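Local coordinates for uncharacterized conserved protein (Idiomarina loihiensis, PDB 2QSD) that is of unknown function but belongs to the DUF1543 family and carries two sequence regions assigned to that family, at residues A[150-154]-A[155-159]. Sequence-based numbering, arbitrary orientation.
Sequences DLVDN and HYVTL
Val152 and His155 close a two-residue beta hairpin through a pair of backbone hydrogen bonds. Val152 N reaches His155 O at 2.9 Å, nearly straight, and His155 N returns a more bent bond to Val152 O. Between them Asp153 and Asn154 fill the corners of a type I' turn, both with positive phi, a conformation that asparagine and aspartate tolerate better than most residues. The His155 ring then reaches back over the turn. Its CG sits beside the backbone N and anti to the carbonyl carbon (chi1 -72°), which brings ND1 to the carbonyl of Asp153. The ND1–Asp153 O bond is 3.0 Å long and bent to 137° at the hydrogen, with the oxygen tilted from the ring plane. As the partner is a carbonyl oxygen, the bond implies a proton on ND1, while the carboxylate of Asp153 turns away and accepts the backbone N-H of Val33. Were His155 an alanine, the Asp153 carbonyl would probably lose this donor and the turn be less firmly tied to the strand.

Leu151 and Tyr156, a non-hydrogen-bonded pair, extend side by side on one face of the sheet. Leu151 CG lies 3.9 Å from Tyr156 CE1, and its CD2 leans over one face of the phenol ring, a flat surface well suited to a branched aliphatic chain. The other face carries Val152, His155 and Val157. There Val152 CG2 meets Val157 CG2 at 4.2 Å, two compact beta-branched side chains that suit extended strands and are buried against Val33 and Leu86 respectively. Farther along, Val157 N donates to Asp150 O at 2.8 Å. Backbone bonds thus set the register, apolar contacts line both faces, and the imidazole N-H ties the carbonyl of Asp153 to the strand that follows the turn.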
ATOM      1  N   ASP A 150      -0.008 -21.852   8.312  1.00 58.10           N
ATOM      2  CA  ASP A 150      -0.043 -23.080   9.112  1.00 60.28           C
ATOM      3  C   ASP A 150       0.662 -22.949  10.455  1.00 60.81           C
ATOM      4  O   ASP A 150       0.411 -23.731  11.373  1.00 62.04           O
ATOM      5  CB  ASP A 150       0.521 -24.269   8.321  1.00 69.50           C
ATOM      6  CG  ASP A 150       2.001 -24.122   7.996  1.00 84.12           C
ATOM      7  OD1 ASP A 150       2.680 -25.166   7.892  1.00 92.76           O
ATOM      8  OD2 ASP A 150       2.487 -22.980   7.836  1.00 89.93           O
ATOM      9  N   LEU A 151       1.548 -21.963  10.557  1.00 61.04           N
ATOM     10  CA  LEU A 151       2.230 -21.652  11.804  1.00 57.39           C
ATOM     11  C   LEU A 151       2.139 -20.148  12.002  1.00 57.20           C
ATOM     12  O   LEU A 151       2.592 -19.378  11.153  1.00 59.52           O
ATOM     13  CB  LEU A 151       3.697 -22.079  11.733  1.00 56.90           C
ATOM     14  CG  LEU A 151       4.397 -22.710  12.941  1.00 60.15           C
ATOM     15  CD1 LEU A 151       5.905 -22.596  12.761  1.00 64.70           C
ATOM     16  CD2 LEU A 151       3.974 -22.118  14.283  1.00 55.83           C
ATOM     17  N   VAL A 152       1.518 -19.737  13.104  1.00 53.68           N
ATOM     18  CA  VAL A 152       1.311 -18.324  13.413  1.00 46.01           C
ATOM     19  C   VAL A 152       1.556 -18.095  14.901  1.00 50.84           C
ATOM     20  O   VAL A 152       0.832 -18.646  15.732  1.00 52.14           O
ATOM     21  CB  VAL A 152      -0.144 -17.849  13.097  1.00 48.11           C
ATOM     22  CG1 VAL A 152      -0.250 -16.347  13.279  1.00 35.69           C
ATOM     23  CG2 VAL A 152      -0.590 -18.234  11.693  1.00 29.44           C
ATOM     24  N   ASP A 153       2.561 -17.278  15.223  1.00 49.43           N
ATOM     25  CA  ASP A 153       2.940 -16.957  16.613  1.00 55.73           C
ATOM     26  C   ASP A 153       3.052 -18.199  17.507  1.00 58.41           C
ATOM     27  O   ASP A 153       2.437 -18.262  18.576  1.00 54.83           O
ATOM     28  CB  ASP A 153       1.974 -15.934  17.245  1.00 59.33           C
ATOM     29  CG  ASP A 153       1.851 -14.639  16.440  1.00 61.27           C
ATOM     30  OD1 ASP A 153       2.740 -14.333  15.611  1.00 57.33           O
ATOM     31  OD2 ASP A 153       0.855 -13.917  16.655  1.00 55.54           O
ATOM     32  N   ASN A 154       3.819 -19.184  17.034  1.00 64.33           N
ATOM     33  CA  ASN A 154       4.043 -20.473  17.721  1.00 70.01           C
ATOM     34  C   ASN A 154       2.799 -21.345  17.920  1.00 65.77           C
ATOM     35  O   ASN A 154       2.789 -22.247  18.760  1.00 63.97           O
ATOM     36  CB  ASN A 154       4.823 -20.294  19.037  1.00 76.05           C
ATOM     37  CG  ASN A 154       6.237 -19.789  18.810  1.00 90.80           C
ATOM     38  OD1 ASN A 154       6.939 -20.247  17.901  1.00 94.41           O
ATOM     39  ND2 ASN A 154       6.663 -18.839  19.637  1.00 90.56           N
ATOM     40  N   HIS A 155       1.760 -21.070  17.138  1.00 62.08           N
ATOM     41  CA  HIS A 155       0.550 -21.874  17.153  1.00 57.95           C
ATOM     42  C   HIS A 155       0.325 -22.487  15.785  1.00 53.53           C
ATOM     43  O   HIS A 155       0.448 -21.810  14.761  1.00 51.13           O
ATOM     44  CB  HIS A 155      -0.660 -21.038  17.562  1.00 55.35           C
ATOM     45  CG  HIS A 155      -0.677 -20.666  19.009  1.00 59.56           C
ATOM     46  ND1 HIS A 155      -0.092 -19.514  19.489  1.00 59.57           N
ATOM     47  CD2 HIS A 155      -1.220 -21.287  20.082  1.00 60.71           C
ATOM     48  CE1 HIS A 155      -0.272 -19.443  20.795  1.00 60.16           C
ATOM     49  NE2 HIS A 155      -0.953 -20.507  21.181  1.00 60.92           N
ATOM     50  N   TYR A 156       0.015 -23.779  15.777  1.00 54.58           N
ATOM     51  CA  TYR A 156      -0.258 -24.494  14.538  1.00 57.65           C
ATOM     52  C   TYR A 156      -1.725 -24.363  14.140  1.00 53.49           C
ATOM     53  O   TYR A 156      -2.614 -24.403  14.988  1.00 54.65           O
ATOM     54  CB  TYR A 156       0.153 -25.963  14.657  1.00 63.26           C
ATOM     55  CG  TYR A 156       1.652 -26.170  14.725  1.00 70.44           C
ATOM     56  CD1 TYR A 156       2.411 -26.278  13.560  1.00 73.13           C
ATOM     57  CD2 TYR A 156       2.313 -26.252  15.954  1.00 73.83           C
ATOM     58  CE1 TYR A 156       3.788 -26.465  13.612  1.00 73.04           C
ATOM     59  CE2 TYR A 156       3.693 -26.438  16.019  1.00 71.50           C
ATOM     60  CZ  TYR A 156       4.422 -26.545  14.842  1.00 76.74           C
ATOM     61  OH  TYR A 156       5.784 -26.732  14.890  1.00 80.18           O
ATOM     62  N   VAL A 157      -1.961 -24.186  12.845  1.00 53.26           N
ATOM     63  CA  VAL A 157      -3.307 -24.062  12.303  1.00 54.11           C
ATOM     64  C   VAL A 157      -3.754 -25.407  11.735  1.00 58.62           C
ATOM     65  O   VAL A 157      -3.139 -25.931  10.799  1.00 61.66           O
ATOM     66  CB  VAL A 157      -3.369 -22.984  11.195  1.00 53.64           C
ATOM     67  CG1 VAL A 157      -4.752 -22.941  10.544  1.00 54.85           C
ATOM     68  CG2 VAL A 157      -3.001 -21.621  11.759  1.00 49.52           C
ATOM     69  N   THR A 158      -4.810 -25.969  12.317  1.00 56.98           N
ATOM     70  CA  THR A 158      -5.416 -27.188  11.789  1.00 55.03           C
ATOM     71  C   THR A 158      -6.868 -26.932  11.412  1.00 53.03           C
ATOM     72  O   THR A 158      -7.536 -26.102  12.022  1.00 60.86           O
ATOM     73  CB  THR A 158      -5.314 -28.385  12.766  1.00 57.16           C
ATOM     74  OG1 THR A 158      -5.857 -28.024  14.039  1.00 65.79           O
ATOM     75  CG2 THR A 158      -3.861 -28.820  12.940  1.00 65.52           C
ATOM     76  N   LEU A 159      -7.346 -27.656  10.405  1.00 56.78           N
ATOM     77  CA  LEU A 159      -8.677 -27.443   9.853  1.00 51.36           C
ATOM     78  C   LEU A 159      -9.606 -28.631  10.081  1.00 50.60           C
ATOM     79  O   LEU A 159      -9.170 -29.779  10.041  1.00 52.26           O
ATOM     80  CB  LEU A 159      -8.581 -27.111   8.360  1.00 45.62           C
ATOM     81  CG  LEU A 159      -7.712 -25.896   8.015  1.00 45.05           C
ATOM     82  CD1 LEU A 159      -7.523 -25.778   6.526  1.00 47.98           C
ATOM     83  CD2 LEU A 159      -8.295 -24.600   8.581  1.00 42.73           C
TER